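Local coordinates for glutamate racemase (Campylobacter jejuni, PDB 3UHF), which belongs to the Asp/Glu/hydantoin racemase family and folds into two alpha/beta domains, each built on a parallel sheet, with D-glutamic acid bound between them, at residues 38-43 against 250-255; 53-58 against 76-81; 136-141 against 189-194. All coordinates share one frame; numbering follows the deposited sequence. Where two conformers were deposited one is given.

Contact 1: residues 38-43 against 250-255; sequences SVLKSL and LHFYAS
Leu40 extends its CG trans to the backbone N (chi1 -177°), which carries both methyls off helix 37-45 toward strand 249-254; Phe252 has its CG trans to the carbonyl carbon instead (chi1 -64°), and this swings a ring whose CB does not aim at the helix back against Leu40. The two side chains meet at a slant. Leu40 CD2 lies 3.6 Å from Phe252 CE2 and 3.9 Å from Phe252 CZ, so one methyl meets the far CE2-CZ side of the ring obliquely. The other branch reaches along the strand, where Leu40 CD1 approaches Leu250 CD2 at a looser 4.4 Å. Leu40 is thus the single residue of 38-43 that bridges two alternate residues, Leu250 and Phe252, which project from the same side of the strand, while His251 and Tyr253 point to the other. The backbones stay well apart, with Leu40 CA 9.6 Å from Leu250 CA. Around this small patch, Leu40 also packs on Ile52 of the adjoining strand and on Leu269, and Phe252 leans on Lys262 and Ala265 of helix 258-268. No hydrogen bond or charge pair links the two segments: between 38-43 and 250-255, on an edge strand of the five-stranded parallel sheet, the contact is purely aliphatic and aliphatic-aromatic, a non-directional attachment made through side-chain ends.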
ATOM      1  N   SER A  38      -2.799   5.803   3.189  1.00 20.38           N
ATOM      2  CA  SER A  38      -1.845   5.381   4.209  1.00 18.48           C
ATOM      3  C   SER A  38      -0.419   5.387   3.641  1.00 22.63           C
ATOM      4  O   SER A  38       0.551   5.683   4.353  1.00 21.33           O
ATOM      5  CB  SER A  38      -2.203   4.007   4.785  1.00 21.91           C
ATOM      6  OG  SER A  38      -2.061   2.985   3.817  1.00 19.20           O
ATOM      7  N   VAL A  39      -0.311   5.073   2.353  1.00 17.94           N
ATOM      8  CA  VAL A  39       0.960   5.122   1.642  1.00 21.19           C
ATOM      9  C   VAL A  39       1.318   6.567   1.324  1.00 23.04           C
ATOM     10  O   VAL A  39       2.466   6.988   1.504  1.00 22.08           O
ATOM     11  CB  VAL A  39       0.916   4.284   0.344  1.00 17.64           C
ATOM     12  CG1 VAL A  39       2.199   4.475  -0.465  1.00 18.93           C
ATOM     13  CG2 VAL A  39       0.725   2.807   0.686  1.00 19.53           C
ATOM     14  N   LEU A  40       0.332   7.334   0.869  1.00 22.78           N
ATOM     15  CA  LEU A  40       0.556   8.752   0.597  1.00 20.90           C
ATOM     16  C   LEU A  40       1.132   9.451   1.827  1.00 24.44           C
ATOM     17  O   LEU A  40       2.072  10.247   1.722  1.00 24.15           O
ATOM     18  CB  LEU A  40      -0.740   9.434   0.167  1.00 21.17           C
ATOM     19  CG  LEU A  40      -0.571  10.910  -0.196  1.00 27.35           C
ATOM     20  CD1 LEU A  40       0.256  11.034  -1.460  1.00 27.87           C
ATOM     21  CD2 LEU A  40      -1.925  11.602  -0.360  1.00 28.33           C
ATOM     22  N   LYS A  41       0.581   9.127   2.994  1.00 19.67           N
ATOM     23  CA  LYS A  41       1.043   9.723   4.241  1.00 23.84           C
ATOM     24  C   LYS A  41       2.540   9.494   4.448  1.00 25.89           C
ATOM     25  O   LYS A  41       3.275  10.425   4.768  1.00 24.20           O
ATOM     26  CB  LYS A  41       0.247   9.166   5.420  1.00 20.28           C
ATOM     27  CG  LYS A  41       0.587   9.795   6.763  1.00 25.08           C
ATOM     28  CD  LYS A  41      -0.439   9.353   7.805  1.00 31.79           C
ATOM     29  CE  LYS A  41      -0.255  10.076   9.127  1.00 37.40           C
ATOM     30  NZ  LYS A  41       1.038   9.720   9.768  1.00 40.76           N
ATOM     31  N   SER A  42       2.997   8.260   4.254  1.00 22.65           N
ATOM     32  CA  SER A  42       4.416   7.959   4.440  1.00 22.75           C
ATOM     33  C   SER A  42       5.276   8.734   3.458  1.00 26.09           C
ATOM     34  O   SER A  42       6.315   9.286   3.836  1.00 22.63           O
ATOM     35  CB  SER A  42       4.678   6.458   4.271  1.00 22.35           C
ATOM     36  OG  SER A  42       3.867   5.698   5.148  1.00 24.48           O
ATOM     37  N   LEU A  43       4.851   8.766   2.196  1.00 19.98           N
ATOM     38  CA  LEU A  43       5.610   9.465   1.150  1.00 22.22           C
ATOM     39  C   LEU A  43       5.699  10.959   1.404  1.00 26.32           C
ATOM     40  O   LEU A  43       6.737  11.587   1.192  1.00 27.16           O
ATOM     41  CB  LEU A  43       4.978   9.220  -0.218  1.00 22.43           C
ATOM     42  CG  LEU A  43       4.956   7.767  -0.687  1.00 23.45           C
ATOM     43  CD1 LEU A  43       4.057   7.624  -1.909  1.00 25.01           C
ATOM     44  CD2 LEU A  43       6.377   7.301  -1.007  1.00 21.34           C
ATOM     45  N   LEU A 250       0.011  18.595  -3.031  1.00 31.27           N
ATOM     46  CA  LEU A 250      -0.818  17.412  -3.220  1.00 32.95           C
ATOM     47  C   LEU A 250      -2.007  17.729  -4.119  1.00 36.22           C
ATOM     48  O   LEU A 250      -2.626  18.784  -3.987  1.00 37.86           O
ATOM     49  CB  LEU A 250      -1.330  16.893  -1.872  1.00 34.75           C
ATOM     50  CG  LEU A 250      -0.314  16.472  -0.809  1.00 35.99           C
ATOM     51  CD1 LEU A 250      -1.033  15.931   0.422  1.00 34.01           C
ATOM     52  CD2 LEU A 250       0.625  15.433  -1.373  1.00 36.53           C
ATOM     53  N   HIS A 251      -2.315  16.817  -5.036  1.00 29.96           N
ATOM     54  CA  HIS A 251      -3.518  16.929  -5.856  1.00 30.30           C
ATOM     55  C   HIS A 251      -4.272  15.616  -5.776  1.00 32.62           C
ATOM     56  O   HIS A 251      -3.677  14.550  -5.927  1.00 31.57           O
ATOM     57  CB  HIS A 251      -3.166  17.225  -7.310  1.00 35.51           C
ATOM     58  CG  HIS A 251      -2.465  18.532  -7.505  1.00 42.43           C
ATOM     59  ND1 HIS A 251      -3.113  19.744  -7.409  1.00 41.94           N
ATOM     60  CD2 HIS A 251      -1.171  18.817  -7.782  1.00 43.74           C
ATOM     61  CE1 HIS A 251      -2.248  20.720  -7.623  1.00 49.51           C
ATOM     62  NE2 HIS A 251      -1.064  20.184  -7.853  1.00 44.38           N
ATOM     63  N   PHE A 252      -5.580  15.699  -5.540  1.00 29.25           N
ATOM     64  CA  PHE A 252      -6.409  14.510  -5.390  1.00 26.33           C
ATOM     65  C   PHE A 252      -7.405  14.371  -6.527  1.00 31.85           C
ATOM     66  O   PHE A 252      -8.102  15.326  -6.874  1.00 31.32           O
ATOM     67  CB  PHE A 252      -7.153  14.564  -4.055  1.00 27.31           C
ATOM     68  CG  PHE A 252      -6.245  14.518  -2.869  1.00 28.01           C
ATOM     69  CD1 PHE A 252      -5.826  15.688  -2.252  1.00 32.56           C
ATOM     70  CD2 PHE A 252      -5.799  13.299  -2.377  1.00 25.14           C
ATOM     71  CE1 PHE A 252      -4.976  15.643  -1.160  1.00 37.08           C
ATOM     72  CE2 PHE A 252      -4.944  13.248  -1.285  1.00 29.43           C
ATOM     73  CZ  PHE A 252      -4.529  14.424  -0.681  1.00 30.21           C
ATOM     74  N   TYR A 253      -7.469  13.175  -7.098  1.00 26.33           N
ATOM     75  CA  TYR A 253      -8.482  12.842  -8.090  1.00 29.44           C
ATOM     76  C   TYR A 253      -9.153  11.523  -7.737  1.00 27.26           C
ATOM     77  O   TYR A 253      -8.544  10.659  -7.113  1.00 26.82           O
ATOM     78  CB  TYR A 253      -7.855  12.750  -9.474  1.00 30.37           C
ATOM     79  CG  TYR A 253      -7.223  14.044  -9.931  1.00 28.85           C
ATOM     80  CD1 TYR A 253      -7.951  14.975 -10.664  1.00 31.71           C
ATOM     81  CD2 TYR A 253      -5.898  14.337  -9.636  1.00 29.43           C
ATOM     82  CE1 TYR A 253      -7.374  16.162 -11.088  1.00 35.29           C
ATOM     83  CE2 TYR A 253      -5.309  15.524 -10.058  1.00 33.79           C
ATOM     84  CZ  TYR A 253      -6.050  16.430 -10.781  1.00 35.46           C
ATOM     85  OH  TYR A 253      -5.468  17.607 -11.205  1.00 37.08           O
ATOM     86  N   ALA A 254     -10.415  11.368  -8.124  1.00 26.55           N
ATOM     87  CA  ALA A 254     -11.102  10.118  -7.863  1.00 27.78           C
ATOM     88  C   ALA A 254     -12.158   9.875  -8.922  1.00 30.30           C
ATOM     89  O   ALA A 254     -12.699  10.825  -9.500  1.00 32.40           O
ATOM     90  CB  ALA A 254     -11.735  10.125  -6.464  1.00 27.24           C
ATOM     91  N   SER A 255     -12.461   8.607  -9.171  1.00 25.77           N
ATOM     92  CA  SER A 255     -13.463   8.275 -10.179  1.00 28.06           C
ATOM     93  C   SER A 255     -14.889   8.488  -9.666  1.00 32.42           C
ATOM     94  O   SER A 255     -15.853   8.364 -10.426  1.00 31.86           O
ATOM     95  CB  SER A 255     -13.264   6.854 -10.695  1.00 26.30           C
ATOM     96  OG  SER A 255     -13.249   5.920  -9.631  1.00 24.90           O
TER

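Contact 2: residues 53-58 against 76-81; sequences IYYGDT and LEALDF
Tyr55 and Phe81 stack face to face between strand 51-56 and helix 68-82, their ring centroids 4.2 Å apart and their planes inclined by 20°. Each ring is shifted toward the rim of the other, an offset stack in which Tyr55 CD1 comes within 3.7 Å of Phe81 CE2 and Tyr55 CG within 3.8 Å of Phe81 CD2. Both side chains leave the backbone with CG trans to N (chi1 174° for Tyr55, 173° for Phe81), which extends each ring off its backbone toward the other segment. The overlap falls on the root of the tyrosine, and even Tyr55 CB is 3.9 Å from Phe81 CE2. On the helix one turn earlier, Ala78 sets its CB at the edge of the Tyr55 ring, near the ring plane and 4.2 Å from CE2 of that tyrosine; here the backbones come nearest, Tyr55 CA 8.0 Å from Ala78 CA, which fits the small side chain. This offset stack, with Ala78 at its edge, is the tight part of the contact. Toward the C-terminal end of the strand the packing gives way to polar groups: Asp57 and Glu77 do not touch, their OD2 and OE1 being 6.0 Å apart, but both form salt bridges with Arg60, which probably offsets their like charges. Along the helix, exposed Asp80 marks the solvent side, and the Phe81 ring also meets that of Phe85. The strand is flanked in its sheet by strands 26-31 and 249-254. Ile53 and Tyr55, alternate residues of the strand, both also touch Phe82 of the helix; a helix laid over a parallel sheet in this way is the layered packing of an alpha/beta fold, here in the five-stranded domain.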
ATOM      1  N   ILE A  53       0.529  13.463  -7.291  1.00 27.06           N
ATOM      2  CA  ILE A  53      -0.834  13.341  -7.806  1.00 27.62           C
ATOM      3  C   ILE A  53      -1.389  12.008  -7.343  1.00 29.98           C
ATOM      4  O   ILE A  53      -0.882  10.960  -7.742  1.00 27.82           O
ATOM      5  CB  ILE A  53      -0.868  13.362  -9.352  1.00 27.81           C
ATOM      6  CG1 ILE A  53      -0.039  14.527  -9.918  1.00 37.20           C
ATOM      7  CG2 ILE A  53      -2.311  13.390  -9.866  1.00 31.60           C
ATOM      8  CD1 ILE A  53      -0.458  15.887  -9.434  1.00 42.61           C
ATOM      9  N   TYR A  54      -2.421  12.049  -6.496  1.00 26.39           N
ATOM     10  CA  TYR A  54      -3.084  10.841  -5.996  1.00 24.29           C
ATOM     11  C   TYR A  54      -4.371  10.599  -6.783  1.00 23.67           C
ATOM     12  O   TYR A  54      -5.147  11.520  -7.007  1.00 26.18           O
ATOM     13  CB  TYR A  54      -3.414  10.983  -4.500  1.00 22.09           C
ATOM     14  CG  TYR A  54      -4.027   9.749  -3.860  1.00 19.88           C
ATOM     15  CD1 TYR A  54      -3.231   8.812  -3.201  1.00 21.92           C
ATOM     16  CD2 TYR A  54      -5.402   9.519  -3.908  1.00 23.17           C
ATOM     17  CE1 TYR A  54      -3.779   7.688  -2.610  1.00 22.64           C
ATOM     18  CE2 TYR A  54      -5.961   8.383  -3.316  1.00 21.68           C
ATOM     19  CZ  TYR A  54      -5.142   7.477  -2.672  1.00 24.21           C
ATOM     20  OH  TYR A  54      -5.669   6.353  -2.078  1.00 18.61           O
ATOM     21  N   TYR A  55      -4.571   9.361  -7.218  1.00 24.41           N
ATOM     22  CA  TYR A  55      -5.798   8.980  -7.897  1.00 27.51           C
ATOM     23  C   TYR A  55      -6.322   7.706  -7.262  1.00 24.23           C
ATOM     24  O   TYR A  55      -5.597   6.711  -7.155  1.00 23.46           O
ATOM     25  CB  TYR A  55      -5.560   8.756  -9.393  1.00 27.45           C
ATOM     26  CG  TYR A  55      -6.779   8.224 -10.142  1.00 31.36           C
ATOM     27  CD1 TYR A  55      -7.955   8.960 -10.216  1.00 32.48           C
ATOM     28  CD2 TYR A  55      -6.737   7.003 -10.792  1.00 30.20           C
ATOM     29  CE1 TYR A  55      -9.070   8.477 -10.908  1.00 32.95           C
ATOM     30  CE2 TYR A  55      -7.830   6.515 -11.486  1.00 34.73           C
ATOM     31  CZ  TYR A  55      -8.997   7.251 -11.539  1.00 37.24           C
ATOM     32  OH  TYR A  55     -10.079   6.751 -12.236  1.00 33.23           O
ATOM     33  N   GLY A  56      -7.580   7.741  -6.823  1.00 25.32           N
ATOM     34  CA  GLY A  56      -8.204   6.574  -6.230  1.00 23.21           C
ATOM     35  C   GLY A  56      -9.423   6.189  -7.052  1.00 20.59           C
ATOM     36  O   GLY A  56     -10.220   7.051  -7.402  1.00 21.99           O
ATOM     37  N   ASP A  57      -9.554   4.905  -7.386  1.00 22.44           N
ATOM     38  CA  ASP A  57     -10.661   4.460  -8.250  1.00 25.05           C
ATOM     39  C   ASP A  57     -11.916   4.188  -7.415  1.00 22.15           C
ATOM     40  O   ASP A  57     -12.458   3.079  -7.388  1.00 20.20           O
ATOM     41  CB  ASP A  57     -10.252   3.218  -9.046  1.00 22.43           C
ATOM     42  CG  ASP A  57     -11.278   2.829 -10.105  1.00 27.20           C
ATOM     43  OD1 ASP A  57     -12.199   3.638 -10.398  1.00 26.41           O
ATOM     44  OD2 ASP A  57     -11.151   1.712 -10.650  1.00 22.33           O
ATOM     45  N   THR A  58     -12.366   5.207  -6.706  1.00 19.68           N
ATOM     46  CA  THR A  58     -13.406   4.994  -5.705  1.00 22.23           C
ATOM     47  C   THR A  58     -14.761   4.588  -6.295  1.00 20.37           C
ATOM     48  O   THR A  58     -15.634   4.147  -5.564  1.00 21.64           O
ATOM     49  CB  THR A  58     -13.578   6.241  -4.821  1.00 22.23           C
ATOM     50  OG1 THR A  58     -13.818   7.374  -5.656  1.00 25.34           O
ATOM     51  CG2 THR A  58     -12.311   6.479  -3.993  1.00 23.69           C
ATOM     52  N   LEU A  76      -4.566  -0.552 -15.894  1.00 25.23           N
ATOM     53  CA  LEU A  76      -4.147   0.030 -17.168  1.00 29.87           C
ATOM     54  C   LEU A  76      -4.954   1.287 -17.497  1.00 33.41           C
ATOM     55  O   LEU A  76      -4.423   2.230 -18.076  1.00 30.35           O
ATOM     56  CB  LEU A  76      -4.224  -0.997 -18.305  1.00 28.57           C
ATOM     57  CG  LEU A  76      -3.118  -2.060 -18.272  1.00 31.98           C
ATOM     58  CD1 LEU A  76      -3.378  -3.157 -19.296  1.00 36.10           C
ATOM     59  CD2 LEU A  76      -1.745  -1.426 -18.502  1.00 29.81           C
ATOM     60  N   GLU A  77      -6.232   1.311 -17.117  1.00 28.64           N
ATOM     61  CA  GLU A  77      -7.024   2.520 -17.290  1.00 29.02           C
ATOM     62  C   GLU A  77      -6.476   3.644 -16.421  1.00 30.42           C
ATOM     63  O   GLU A  77      -6.465   4.807 -16.824  1.00 30.65           O
ATOM     64  CB  GLU A  77      -8.497   2.266 -16.962  1.00 32.25           C
ATOM     65  CG  GLU A  77      -9.161   1.239 -17.864  1.00 32.78           C
ATOM     66  CD  GLU A  77     -10.641   1.073 -17.550  1.00 37.92           C
ATOM     67  OE1 GLU A  77     -11.116   1.744 -16.610  1.00 35.69           O
ATOM     68  OE2 GLU A  77     -11.323   0.289 -18.247  1.00 36.10           O
ATOM     69  N   ALA A  78      -6.012   3.289 -15.229  1.00 28.98           N
ATOM     70  CA  ALA A  78      -5.434   4.270 -14.323  1.00 32.26           C
ATOM     71  C   ALA A  78      -4.159   4.850 -14.930  1.00 29.68           C
ATOM     72  O   ALA A  78      -3.918   6.059 -14.874  1.00 30.21           O
ATOM     73  CB  ALA A  78      -5.145   3.636 -12.965  1.00 30.47           C
ATOM     74  N   LEU A  79      -3.353   3.987 -15.533  1.00 27.04           N
ATOM     75  CA  LEU A  79      -2.151   4.452 -16.217  1.00 26.82           C
ATOM     76  C   LEU A  79      -2.524   5.487 -17.287  1.00 31.70           C
ATOM     77  O   LEU A  79      -1.893   6.540 -17.384  1.00 32.73           O
ATOM     78  CB  LEU A  79      -1.392   3.272 -16.829  1.00 31.90           C
ATOM     79  CG  LEU A  79      -0.070   3.603 -17.523  1.00 34.84           C
ATOM     80  CD1 LEU A  79       0.856   4.341 -16.572  1.00 37.90           C
ATOM     81  CD2 LEU A  79       0.585   2.341 -18.052  1.00 31.28           C
ATOM     82  N   ASP A  80      -3.565   5.198 -18.064  1.00 37.91           N
ATOM     83  CA  ASP A  80      -4.063   6.147 -19.056  1.00 40.41           C
ATOM     84  C   ASP A  80      -4.412   7.491 -18.422  1.00 40.48           C
ATOM     85  O   ASP A  80      -4.065   8.536 -18.956  1.00 39.23           O
ATOM     86  CB  ASP A  80      -5.299   5.600 -19.768  1.00 49.16           C
ATOM     87  CG  ASP A  80      -4.979   4.477 -20.724  1.00 61.87           C
ATOM     88  OD1 ASP A  80      -3.796   4.287 -21.060  1.00 61.73           O
ATOM     89  OD2 ASP A  80      -5.931   3.789 -21.146  1.00 72.52           O
ATOM     90  N   PHE A  81      -5.095   7.455 -17.280  1.00 35.29           N
ATOM     91  CA  PHE A  81      -5.472   8.675 -16.572  1.00 35.61           C
ATOM     92  C   PHE A  81      -4.262   9.527 -16.223  1.00 36.82           C
ATOM     93  O   PHE A  81      -4.299  10.751 -16.332  1.00 38.09           O
ATOM     94  CB  PHE A  81      -6.240   8.357 -15.284  1.00 35.56           C
ATOM     95  CG  PHE A  81      -6.515   9.568 -14.439  1.00 36.95           C
ATOM     96  CD1 PHE A  81      -7.589  10.400 -14.730  1.00 47.33           C
ATOM     97  CD2 PHE A  81      -5.695   9.887 -13.366  1.00 38.14           C
ATOM     98  CE1 PHE A  81      -7.842  11.525 -13.963  1.00 47.29           C
ATOM     99  CE2 PHE A  81      -5.940  11.012 -12.596  1.00 40.18           C
ATOM    100  CZ  PHE A  81      -7.014  11.832 -12.895  1.00 39.66           C
TER

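Contact 3: residues 136-141 against 189-194; sequences LVIATK and YYFKNI
Phe191 presents the edge of its ring to Ile138 CG2, which lies near the ring plane and 3.8 Å from CE2 of the phenylalanine, while Tyr190 CB sits over one face, offset toward the rim. This is helix-on-sheet packing of an alpha/beta domain: helix 181-191 and the type II turn from Phe191 to Ile194 lie against strand 135-139 of the four-stranded parallel sheet. Ile138 and Phe191 cross at about a right angle. Leu136 approaches the same ring at a slant, its CD2 4.1 Å from Phe191 CE2, so CE2 is the corner that touches both strand side chains. Phe191 gets there with its CG trans to the carbonyl carbon (chi1 -59°), and its ring also meets Phe218. The turn, closed by the bond from Ile194 N to Phe191 O (3.1 Å), brings Ile194 back toward the sheet. Just beyond the strand, Thr140 stands at the N-cap position of the next helix and touches the bound D-glutamic acid. At the other end of the contact, the Ile194 CD1 methyl faces the fork of Leu136, 3.5 Å from CD1 and 3.5 Å from CD2 of that leucine.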
ATOM      1  N   LEU A 136       3.457 -13.570   9.551  1.00 17.98           N
ATOM      2  CA  LEU A 136       2.048 -13.635   9.167  1.00 16.73           C
ATOM      3  C   LEU A 136       1.796 -12.520   8.153  1.00 15.36           C
ATOM      4  O   LEU A 136       2.081 -11.349   8.420  1.00 20.06           O
ATOM      5  CB  LEU A 136       1.144 -13.463  10.387  1.00 17.96           C
ATOM      6  CG  LEU A 136      -0.346 -13.290  10.049  1.00 21.05           C
ATOM      7  CD1 LEU A 136      -0.828 -14.494   9.253  1.00 21.12           C
ATOM      8  CD2 LEU A 136      -1.152 -13.105  11.335  1.00 19.54           C
ATOM      9  N   VAL A 137       1.319 -12.893   6.970  1.00 18.28           N
ATOM     10  CA  VAL A 137       0.948 -11.910   5.966  1.00 14.68           C
ATOM     11  C   VAL A 137      -0.571 -11.819   5.965  1.00 16.62           C
ATOM     12  O   VAL A 137      -1.236 -12.835   5.808  1.00 17.44           O
ATOM     13  CB  VAL A 137       1.383 -12.355   4.568  1.00 15.46           C
ATOM     14  CG1 VAL A 137       0.996 -11.301   3.540  1.00 19.91           C
ATOM     15  CG2 VAL A 137       2.896 -12.604   4.542  1.00 17.84           C
ATOM     16  N   ILE A 138      -1.120 -10.625   6.176  1.00 15.95           N
ATOM     17  CA  ILE A 138      -2.579 -10.456   6.070  1.00 16.47           C
ATOM     18  C   ILE A 138      -2.883  -9.482   4.945  1.00 18.38           C
ATOM     19  O   ILE A 138      -2.174  -8.494   4.773  1.00 16.76           O
ATOM     20  CB  ILE A 138      -3.231 -10.006   7.401  1.00 16.22           C
ATOM     21  CG1 ILE A 138      -2.599  -8.698   7.913  1.00 18.56           C
ATOM     22  CG2 ILE A 138      -3.128 -11.142   8.420  1.00 16.59           C
ATOM     23  CD1 ILE A 138      -3.363  -8.041   9.097  1.00 16.97           C
ATOM     24  N   ALA A 139      -3.939  -9.759   4.174  1.00 16.16           N
ATOM     25  CA  ALA A 139      -4.174  -9.009   2.956  1.00 15.39           C
ATOM     26  C   ALA A 139      -5.555  -9.339   2.428  1.00 15.99           C
ATOM     27  O   ALA A 139      -6.281 -10.114   3.036  1.00 15.92           O
ATOM     28  CB  ALA A 139      -3.112  -9.366   1.893  1.00 13.51           C
ATOM     29  N   THR A 140      -5.901  -8.773   1.279  1.00 14.78           N
ATOM     30  CA  THR A 140      -7.165  -9.128   0.623  1.00 13.92           C
ATOM     31  C   THR A 140      -7.084 -10.551   0.081  1.00 19.18           C
ATOM     32  O   THR A 140      -6.000 -11.108  -0.016  1.00 16.55           O
ATOM     33  CB  THR A 140      -7.470  -8.203  -0.575  1.00 15.88           C
ATOM     34  OG1 THR A 140      -6.454  -8.365  -1.577  1.00 15.62           O
ATOM     35  CG2 THR A 140      -7.548  -6.730  -0.136  1.00 13.38           C
ATOM     36  N   LYS A 141      -8.231 -11.129  -0.274  0.56 17.91           N
ATOM     37  CA  LYS A 141      -8.250 -12.452  -0.900  0.56 17.95           C
ATOM     38  C   LYS A 141      -7.420 -12.493  -2.179  0.56 19.34           C
ATOM     39  O   LYS A 141      -6.681 -13.446  -2.417  0.56 17.80           O
ATOM     40  CB  LYS A 141      -9.687 -12.884  -1.217  0.56 19.53           C
ATOM     41  CG  LYS A 141     -10.465 -13.367  -0.005  0.56 22.54           C
ATOM     42  CD  LYS A 141     -11.775 -14.047  -0.408  0.56 24.39           C
ATOM     43  CE  LYS A 141     -12.532 -14.558   0.818  0.56 32.15           C
ATOM     44  NZ  LYS A 141     -13.854 -15.171   0.468  0.56 38.45           N
ATOM     45  N   TYR A 189     -12.005 -14.022  14.843  1.00 21.48           N
ATOM     46  CA  TYR A 189     -12.484 -14.822  13.729  1.00 25.91           C
ATOM     47  C   TYR A 189     -11.342 -15.215  12.802  1.00 20.71           C
ATOM     48  O   TYR A 189     -11.189 -16.391  12.466  1.00 26.25           O
ATOM     49  CB  TYR A 189     -13.553 -14.051  12.950  1.00 26.49           C
ATOM     50  CG  TYR A 189     -14.007 -14.711  11.664  1.00 22.80           C
ATOM     51  CD1 TYR A 189     -14.911 -15.766  11.680  1.00 30.42           C
ATOM     52  CD2 TYR A 189     -13.557 -14.250  10.430  1.00 18.68           C
ATOM     53  CE1 TYR A 189     -15.342 -16.360  10.503  1.00 31.05           C
ATOM     54  CE2 TYR A 189     -13.983 -14.838   9.245  1.00 24.01           C
ATOM     55  CZ  TYR A 189     -14.875 -15.892   9.290  1.00 29.91           C
ATOM     56  OH  TYR A 189     -15.304 -16.475   8.121  1.00 28.07           O
ATOM     57  N   TYR A 190     -10.545 -14.242  12.379  1.00 18.79           N
ATOM     58  CA  TYR A 190      -9.473 -14.539  11.435  1.00 19.89           C
ATOM     59  C   TYR A 190      -8.290 -15.237  12.096  1.00 25.87           C
ATOM     60  O   TYR A 190      -7.626 -16.048  11.467  1.00 23.53           O
ATOM     61  CB  TYR A 190      -8.979 -13.279  10.720  1.00 19.81           C
ATOM     62  CG  TYR A 190      -9.960 -12.754   9.699  1.00 18.01           C
ATOM     63  CD1 TYR A 190     -10.519 -11.493   9.828  1.00 18.43           C
ATOM     64  CD2 TYR A 190     -10.349 -13.545   8.630  1.00 18.53           C
ATOM     65  CE1 TYR A 190     -11.433 -11.020   8.893  1.00 17.85           C
ATOM     66  CE2 TYR A 190     -11.264 -13.086   7.689  1.00 22.88           C
ATOM     67  CZ  TYR A 190     -11.798 -11.826   7.827  1.00 20.71           C
ATOM     68  OH  TYR A 190     -12.706 -11.374   6.889  1.00 21.95           O
ATOM     69  N   PHE A 191      -8.030 -14.929  13.360  1.00 20.16           N
ATOM     70  CA  PHE A 191      -6.758 -15.335  13.962  1.00 21.26           C
ATOM     71  C   PHE A 191      -6.889 -16.481  14.962  1.00 25.55           C
ATOM     72  O   PHE A 191      -5.949 -16.798  15.689  1.00 29.32           O
ATOM     73  CB  PHE A 191      -6.094 -14.132  14.628  1.00 22.04           C
ATOM     74  CG  PHE A 191      -5.815 -12.986  13.691  1.00 20.41           C
ATOM     75  CD1 PHE A 191      -5.949 -11.676  14.130  1.00 20.92           C
ATOM     76  CD2 PHE A 191      -5.403 -13.210  12.379  1.00 16.28           C
ATOM     77  CE1 PHE A 191      -5.690 -10.606  13.279  1.00 20.23           C
ATOM     78  CE2 PHE A 191      -5.130 -12.142  11.522  1.00 18.22           C
ATOM     79  CZ  PHE A 191      -5.281 -10.833  11.971  1.00 19.54           C
ATOM     80  N   LYS A 192      -8.067 -17.094  15.017  1.00 29.41           N
ATOM     81  CA  LYS A 192      -8.260 -18.228  15.904  1.00 35.38           C
ATOM     82  C   LYS A 192      -7.301 -19.363  15.532  1.00 35.24           C
ATOM     83  O   LYS A 192      -7.147 -19.700  14.358  1.00 42.62           O
ATOM     84  CB  LYS A 192      -9.715 -18.692  15.875  1.00 39.38           C
ATOM     85  CG  LYS A 192     -10.339 -18.726  17.267  1.00 57.91           C
ATOM     86  CD  LYS A 192     -10.006 -17.452  18.055  1.00 56.03           C
ATOM     87  CE  LYS A 192     -10.189 -17.650  19.560  1.00 63.84           C
ATOM     88  NZ  LYS A 192     -11.544 -18.169  19.917  1.00 68.73           N
ATOM     89  N   ASN A 193      -6.641 -19.924  16.534  0.88 36.29           N
ATOM     90  CA  ASN A 193      -5.687 -21.003  16.303  0.88 54.64           C
ATOM     91  C   ASN A 193      -4.573 -20.607  15.336  0.88 52.47           C
ATOM     92  O   ASN A 193      -4.051 -21.432  14.579  0.88 52.14           O
ATOM     93  CB  ASN A 193      -6.405 -22.267  15.822  0.88 61.99           C
ATOM     94  CG  ASN A 193      -7.519 -22.688  16.756  0.88 60.78           C
ATOM     95  OD1 ASN A 193      -8.634 -22.974  16.319  0.88 63.94           O
ATOM     96  ND2 ASN A 193      -7.225 -22.717  18.053  0.88 58.04           N
ATOM     97  N   ILE A 194      -4.221 -19.329  15.348  1.00 43.81           N
ATOM     98  CA  ILE A 194      -3.040 -18.905  14.622  1.00 41.37           C
ATOM     99  C   ILE A 194      -1.930 -18.656  15.623  1.00 43.55           C
ATOM    100  O   ILE A 194      -2.178 -18.162  16.720  1.00 47.97           O
ATOM    101  CB  ILE A 194      -3.286 -17.663  13.746  1.00 53.20           C
ATOM    102  CG1 ILE A 194      -2.399 -17.732  12.516  1.00 59.81           C
ATOM    103  CG2 ILE A 194      -3.030 -16.365  14.502  1.00 56.04           C
ATOM    104  CD1 ILE A 194      -2.198 -16.415  11.858  1.00 63.09           C
TER

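Contacts 1 and 2 serve one sheet, with strands 249-254 and 51-56 as neighbours in it; each lays a different helix against it, and they meet at several points, among them Ser255 OG and Asp57 OD1, 2.6 Å apart and probably hydrogen-bonded. Contact 3 belongs to the other sheet, on the opposite side of the chain's centre, its centre 27 Å from that of contact 1 and 29 Å from that of contact 2. Although farthest from the chain's centre, it is the most buried of the three; the other two are only partly buried. All are apolar across their segments, yet contact 2 rests on ring stacking, contact 1 on leucine methyls against a phenylalanine ring and another leucine, and contact 3 mixes branched aliphatics with one phenylalanine.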